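Local coordinates for protein aspartate aminotransferase, mitochondrial (Trypanosoma brucei brucei, PDB 4W5K) that binds pyridoxal 5'-phosphate as a homodimer and, as expected from its aminotransferase family, probably transfers amino groups between L-aspartate and 2-oxoglutarate, at residues A[215-219]-A[220-224]; A[45-48]-A[49-53]. The protein carries 1 engineered substitution. All coordinates share one frame; numbering follows the deposited sequence.

Contact 1. Residues A[215-219]-A[220-224]; sequences FATGQ and LDYDA
Thr217 and Asp223 face each other across the turn that leads from strand 205-210 into the short helical turn 220-223, within the large PLP-binding domain of a fold type I aminotransferase. Their side chains run past one another in opposite directions, and the Asp223 carboxylate grips Thr217 with both oxygens. Asp223 OD2 accepts the backbone N of Thr217 through its syn lone pair at 3.1 Å. Asp223 OD1 takes the Thr217 hydroxyl OG1 at 2.7 Å, met on the syn side but tilted out of the carboxylate plane. Thr217 OG1 lies between its backbone N and carbonyl carbon (chi1 74°), a placement that lets it donate to the carboxylate and also accept from Gln219 NE2 at 2.8 Å. That second bond is nearly straight and almost in the Gln219 amide plane, fixing the rotation of the amide. The same NE2 sits over one face of the Tyr222 ring, toward its rim, with amide and ring planes 31° apart. Tyr222 stacks on His189, a residue of the D-malate site. Gly218, whose backbone angles call for glycine, makes the bend between Thr217 and Gln219. Beyond it Asp223 N closes the turn, donating to Gln219 O at 3.0 Å.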
ATOM      1  N   PHE A 215      -8.617 -14.644  15.694  1.00 22.02           N
ATOM      2  CA  PHE A 215      -7.393 -15.438  15.699  1.00 22.17           C
ATOM      3  C   PHE A 215      -6.915 -15.712  17.133  1.00 22.73           C
ATOM      4  O   PHE A 215      -6.497 -16.828  17.470  1.00 21.23           O
ATOM      5  CB  PHE A 215      -6.291 -14.716  14.873  1.00 19.47           C
ATOM      6  CG  PHE A 215      -5.017 -15.505  14.746  1.00 20.44           C
ATOM      7  CD1 PHE A 215      -4.015 -15.385  15.694  1.00 22.08           C
ATOM      8  CD2 PHE A 215      -4.840 -16.405  13.687  1.00 18.39           C
ATOM      9  CE1 PHE A 215      -2.846 -16.133  15.608  1.00 27.33           C
ATOM     10  CE2 PHE A 215      -3.677 -17.159  13.590  1.00 23.67           C
ATOM     11  CZ  PHE A 215      -2.674 -17.028  14.535  1.00 26.86           C
ATOM     12  N   ALA A 216      -6.995 -14.702  17.986  1.00 21.13           N
ATOM     13  CA  ALA A 216      -6.448 -14.833  19.348  1.00 20.65           C
ATOM     14  C   ALA A 216      -7.061 -15.964  20.163  1.00 24.75           C
ATOM     15  O   ALA A 216      -6.332 -16.814  20.699  1.00 25.17           O
ATOM     16  CB  ALA A 216      -6.615 -13.499  20.077  1.00 20.18           C
ATOM     17  N   THR A 217      -8.392 -16.014  20.253  1.00 21.09           N
ATOM     18  CA  THR A 217      -9.021 -16.997  21.130  1.00 21.87           C
ATOM     19  C   THR A 217     -10.091 -17.837  20.433  1.00 21.84           C
ATOM     20  O   THR A 217     -10.690 -18.738  21.050  1.00 25.32           O
ATOM     21  CB  THR A 217      -9.678 -16.334  22.385  1.00 24.08           C
ATOM     22  OG1 THR A 217     -10.894 -15.663  22.019  1.00 21.56           O
ATOM     23  CG2 THR A 217      -8.717 -15.398  23.120  1.00 23.51           C
ATOM     24  N   GLY A 218     -10.347 -17.527  19.163  1.00 22.01           N
ATOM     25  CA  GLY A 218     -11.356 -18.230  18.383  1.00 23.32           C
ATOM     26  C   GLY A 218     -12.736 -17.631  18.564  1.00 24.15           C
ATOM     27  O   GLY A 218     -13.707 -18.126  18.012  1.00 28.14           O
ATOM     28  N   GLN A 219     -12.819 -16.563  19.355  1.00 23.18           N
ATOM     29  CA  GLN A 219     -14.104 -15.955  19.702  1.00 21.81           C
ATOM     30  C   GLN A 219     -14.090 -14.498  19.252  1.00 20.56           C
ATOM     31  O   GLN A 219     -13.449 -13.673  19.896  1.00 20.11           O
ATOM     32  CB  GLN A 219     -14.356 -16.029  21.224  1.00 22.61           C
ATOM     33  CG  GLN A 219     -13.988 -17.385  21.882  1.00 29.58           C
ATOM     34  CD  GLN A 219     -13.833 -17.306  23.425  1.00 44.88           C
ATOM     35  OE1 GLN A 219     -14.648 -17.869  24.163  1.00 50.14           O
ATOM     36  NE2 GLN A 219     -12.775 -16.629  23.906  1.00 31.58           N
ATOM     37  N   LEU A 220     -14.773 -14.190  18.147  1.00 21.32           N
ATOM     38  CA  LEU A 220     -14.720 -12.839  17.580  1.00 19.68           C
ATOM     39  C   LEU A 220     -15.239 -11.735  18.502  1.00 22.52           C
ATOM     40  O   LEU A 220     -14.645 -10.665  18.546  1.00 21.26           O
ATOM     41  CB  LEU A 220     -15.518 -12.784  16.270  1.00 25.43           C
ATOM     42  CG  LEU A 220     -14.883 -13.549  15.115  1.00 23.77           C
ATOM     43  CD1 LEU A 220     -15.950 -13.830  14.047  1.00 24.85           C
ATOM     44  CD2 LEU A 220     -13.702 -12.752  14.542  1.00 24.18           C
ATOM     45  N   ASP A 221     -16.346 -11.989  19.213  1.00 22.50           N
ATOM     46  CA  ASP A 221     -16.923 -10.953  20.084  1.00 23.24           C
ATOM     47  C   ASP A 221     -16.011 -10.704  21.283  1.00 21.49           C
ATOM     48  O   ASP A 221     -15.693  -9.557  21.605  1.00 23.76           O
ATOM     49  CB  ASP A 221     -18.323 -11.326  20.575  1.00 26.38           C
ATOM     50  CG  ASP A 221     -19.314 -11.522  19.446  1.00 32.32           C
ATOM     51  OD1 ASP A 221     -19.292 -10.732  18.481  1.00 30.73           O
ATOM     52  OD2 ASP A 221     -20.125 -12.469  19.529  1.00 36.19           O
ATOM     53  N   TYR A 222     -15.598 -11.790  21.931  1.00 21.77           N
ATOM     54  CA  TYR A 222     -14.709 -11.695  23.083  1.00 23.03           C
ATOM     55  C   TYR A 222     -13.435 -10.925  22.705  1.00 20.29           C
ATOM     56  O   TYR A 222     -12.977 -10.055  23.448  1.00 19.54           O
ATOM     57  CB  TYR A 222     -14.380 -13.098  23.610  1.00 20.35           C
ATOM     58  CG  TYR A 222     -13.442 -13.132  24.804  1.00 20.15           C
ATOM     59  CD1 TYR A 222     -12.059 -13.073  24.630  1.00 19.92           C
ATOM     60  CD2 TYR A 222     -13.941 -13.267  26.102  1.00 22.08           C
ATOM     61  CE1 TYR A 222     -11.192 -13.112  25.726  1.00 22.52           C
ATOM     62  CE2 TYR A 222     -13.083 -13.315  27.198  1.00 24.56           C
ATOM     63  CZ  TYR A 222     -11.716 -13.244  27.003  1.00 22.33           C
ATOM     64  OH  TYR A 222     -10.869 -13.300  28.096  1.00 28.03           O
ATOM     65  N   ASP A 223     -12.861 -11.234  21.544  1.00 17.94           N
ATOM     66  CA  ASP A 223     -11.590 -10.629  21.187  1.00 16.41           C
ATOM     67  C   ASP A 223     -11.741  -9.153  20.835  1.00 17.43           C
ATOM     68  O   ASP A 223     -10.754  -8.428  20.830  1.00 20.06           O
ATOM     69  CB  ASP A 223     -10.947 -11.350  19.997  1.00 17.95           C
ATOM     70  CG  ASP A 223     -10.399 -12.715  20.365  1.00 19.73           C
ATOM     71  OD1 ASP A 223     -10.327 -13.048  21.588  1.00 17.82           O
ATOM     72  OD2 ASP A 223     -10.033 -13.460  19.428  1.00 21.41           O
ATOM     73  N   ALA A 224     -12.958  -8.718  20.512  1.00 18.66           N
ATOM     74  CA  ALA A 224     -13.161  -7.294  20.205  1.00 18.27           C
ATOM     75  C   ALA A 224     -13.702  -6.516  21.426  1.00 19.45           C
ATOM     76  O   ALA A 224     -14.221  -5.401  21.300  1.00 19.20           O
ATOM     77  CB  ALA A 224     -14.103  -7.122  18.995  1.00 22.29           C
TER

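Contact 2. Residues A[45-48]-A[49-53]; sequences PFVL and ECVKQ
With chi1 of 179°, Val47 sets CG1 anti to its backbone N and against the aliphatic chain of Lys52, 3.9 Å from Lys52 CG. The lysine, extended from CG outward, crosses the valine at a slant and carries its amine back along the first turn of helix 49-52. There Lys52 NZ forms a salt bridge with Glu49 OE2 at 2.8 Å, reached because the glutamate chain folds at chi2 (-66°); the amine meets OE2 on its syn side, 32° out of the carboxylate plane. Leu48 occupies the N-cap position, and its carbonyl starts the helix: Lys52 N donates to Leu48 O at 3.0 Å, whereas the bond from Val51 N is weak. Leu48 makes apolar contacts within the turn, its CD2 lying 3.9 Å from Cys50 SG and its CB the same distance from Val51 CG2. The leucine side chain offers no acceptor, and Glu309 of helix 300-331 takes hydrogen bonds from the backbone N-H groups of both Glu49 and Cys50. Cys50 also packs on Trp306 of that helix, Val51 rests on Val292 and Ile296 of helix 287-297, and Val47 packs on Thr58 and Val51 on Met60, both of the second subunit.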
ATOM      1  N   PRO A  45       2.369 -23.081   5.299  1.00 28.66           N
ATOM      2  CA  PRO A  45       1.457 -21.935   5.254  1.00 27.65           C
ATOM      3  C   PRO A  45       0.023 -22.425   5.071  1.00 26.57           C
ATOM      4  O   PRO A  45      -0.213 -23.450   4.434  1.00 30.59           O
ATOM      5  CB  PRO A  45       1.925 -21.134   4.030  1.00 30.32           C
ATOM      6  CG  PRO A  45       3.297 -21.605   3.732  1.00 36.06           C
ATOM      7  CD  PRO A  45       3.364 -23.049   4.214  1.00 32.99           C
ATOM      8  N   PHE A  46      -0.931 -21.688   5.620  1.00 25.61           N
ATOM      9  CA  PHE A  46      -2.299 -22.177   5.685  1.00 27.40           C
ATOM     10  C   PHE A  46      -3.233 -21.211   5.004  1.00 26.90           C
ATOM     11  O   PHE A  46      -3.489 -20.112   5.494  1.00 24.91           O
ATOM     12  CB  PHE A  46      -2.709 -22.406   7.153  1.00 26.08           C
ATOM     13  CG  PHE A  46      -4.165 -22.728   7.341  1.00 28.82           C
ATOM     14  CD1 PHE A  46      -4.740 -23.821   6.697  1.00 34.97           C
ATOM     15  CD2 PHE A  46      -4.946 -21.973   8.208  1.00 29.37           C
ATOM     16  CE1 PHE A  46      -6.083 -24.132   6.883  1.00 36.97           C
ATOM     17  CE2 PHE A  46      -6.294 -22.277   8.398  1.00 27.78           C
ATOM     18  CZ  PHE A  46      -6.860 -23.360   7.724  1.00 31.53           C
ATOM     19  N   VAL A  47      -3.703 -21.598   3.824  1.00 28.51           N
ATOM     20  CA  VAL A  47      -4.699 -20.808   3.101  1.00 27.89           C
ATOM     21  C   VAL A  47      -6.071 -21.325   3.512  1.00 25.84           C
ATOM     22  O   VAL A  47      -6.355 -22.514   3.360  1.00 27.32           O
ATOM     23  CB  VAL A  47      -4.539 -20.936   1.568  1.00 30.49           C
ATOM     24  CG1 VAL A  47      -5.616 -20.115   0.855  1.00 26.92           C
ATOM     25  CG2 VAL A  47      -3.162 -20.463   1.127  1.00 37.01           C
ATOM     26  N   LEU A  48      -6.899 -20.452   4.075  1.00 30.06           N
ATOM     27  CA  LEU A  48      -8.202 -20.855   4.597  1.00 24.17           C
ATOM     28  C   LEU A  48      -9.147 -21.339   3.498  1.00 25.35           C
ATOM     29  O   LEU A  48      -9.172 -20.781   2.388  1.00 27.36           O
ATOM     30  CB  LEU A  48      -8.845 -19.692   5.364  1.00 24.64           C
ATOM     31  CG  LEU A  48      -8.354 -19.443   6.804  1.00 25.77           C
ATOM     32  CD1 LEU A  48      -6.899 -18.949   6.841  1.00 23.73           C
ATOM     33  CD2 LEU A  48      -9.254 -18.444   7.500  1.00 23.14           C
ATOM     34  N   GLU A  49      -9.937 -22.369   3.811  1.00 27.16           N
ATOM     35  CA  GLU A  49     -10.895 -22.883   2.831  1.00 30.70           C
ATOM     36  C   GLU A  49     -11.917 -21.809   2.466  1.00 30.10           C
ATOM     37  O   GLU A  49     -12.309 -21.693   1.312  1.00 28.93           O
ATOM     38  CB  GLU A  49     -11.599 -24.129   3.358  1.00 33.78           C
ATOM     39  CG  GLU A  49     -10.655 -25.297   3.572  1.00 39.46           C
ATOM     40  CD  GLU A  49     -10.078 -25.798   2.272  1.00 43.06           C
ATOM     41  OE1 GLU A  49     -10.858 -25.960   1.313  1.00 47.36           O
ATOM     42  OE2 GLU A  49      -8.847 -26.002   2.194  1.00 40.95           O
ATOM     43  N   CYS A  50     -12.328 -21.005   3.442  1.00 29.29           N
ATOM     44  CA  CYS A  50     -13.263 -19.919   3.136  1.00 29.36           C
ATOM     45  C   CYS A  50     -12.645 -18.905   2.168  1.00 28.41           C
ATOM     46  O   CYS A  50     -13.351 -18.333   1.342  1.00 28.25           O
ATOM     47  CB  CYS A  50     -13.747 -19.216   4.412  1.00 28.72           C
ATOM     48  SG  CYS A  50     -12.507 -18.450   5.428  1.00 26.60           S
ATOM     49  N   VAL A  51     -11.338 -18.688   2.264  1.00 27.11           N
ATOM     50  CA  VAL A  51     -10.653 -17.779   1.344  1.00 25.26           C
ATOM     51  C   VAL A  51     -10.576 -18.393  -0.070  1.00 28.01           C
ATOM     52  O   VAL A  51     -10.773 -17.704  -1.069  1.00 27.93           O
ATOM     53  CB  VAL A  51      -9.254 -17.411   1.910  1.00 27.42           C
ATOM     54  CG1 VAL A  51      -8.414 -16.652   0.911  1.00 24.31           C
ATOM     55  CG2 VAL A  51      -9.426 -16.541   3.175  1.00 24.86           C
ATOM     56  N   LYS A  52     -10.307 -19.688  -0.154  1.00 27.63           N
ATOM     57  CA  LYS A  52     -10.334 -20.381  -1.452  1.00 30.77           C
ATOM     58  C   LYS A  52     -11.694 -20.274  -2.142  1.00 32.18           C
ATOM     59  O   LYS A  52     -11.773 -20.170  -3.381  1.00 35.30           O
ATOM     60  CB  LYS A  52      -9.973 -21.856  -1.269  1.00 32.49           C
ATOM     61  CG  LYS A  52      -8.572 -22.108  -0.738  1.00 33.94           C
ATOM     62  CD  LYS A  52      -8.317 -23.579  -0.524  1.00 40.54           C
ATOM     63  CE  LYS A  52      -6.949 -23.839   0.088  1.00 40.51           C
ATOM     64  NZ  LYS A  52      -6.777 -25.270   0.441  1.00 44.45           N
ATOM     65  N   GLN A  53     -12.761 -20.325  -1.350  1.00 28.97           N
ATOM     66  CA  GLN A  53     -14.121 -20.296  -1.884  1.00 30.81           C
ATOM     67  C   GLN A  53     -14.682 -18.890  -2.077  1.00 30.63           C
ATOM     68  O   GLN A  53     -15.792 -18.744  -2.605  1.00 34.35           O
ATOM     69  CB  GLN A  53     -15.065 -21.085  -0.971  1.00 32.50           C
ATOM     70  CG  GLN A  53     -14.710 -22.558  -0.823  1.00 34.82           C
ATOM     71  CD  GLN A  53     -15.615 -23.278   0.170  1.00 42.86           C
ATOM     72  OE1 GLN A  53     -16.781 -22.920   0.347  1.00 43.65           O
ATOM     73  NE2 GLN A  53     -15.074 -24.301   0.826  1.00 42.22           N
TER

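Overall arrangement
Contact 2 precedes contact 1 along the chain, with strands and helices of the large domain between them. Their centres lie 19 Å apart and their nearest atoms about 7 Å, without touching. Both border helix 300-331, which is the element they share: Trp306 meets Leu220 of contact 1 and Cys50 of contact 2, with Lys311 bonding Gly218 O and Glu309 accepting backbone N-H groups at the start of helix 49-52. The surroundings otherwise differ. Residues 215-224 follow strand 205-210 of the mixed sheet and lie close to PLP-site residue Tyr212 and to the bound malate, whereas residues 45-53 reach the second subunit. One long helix thus connects the neighbourhood of the active site with part of the dimer interface.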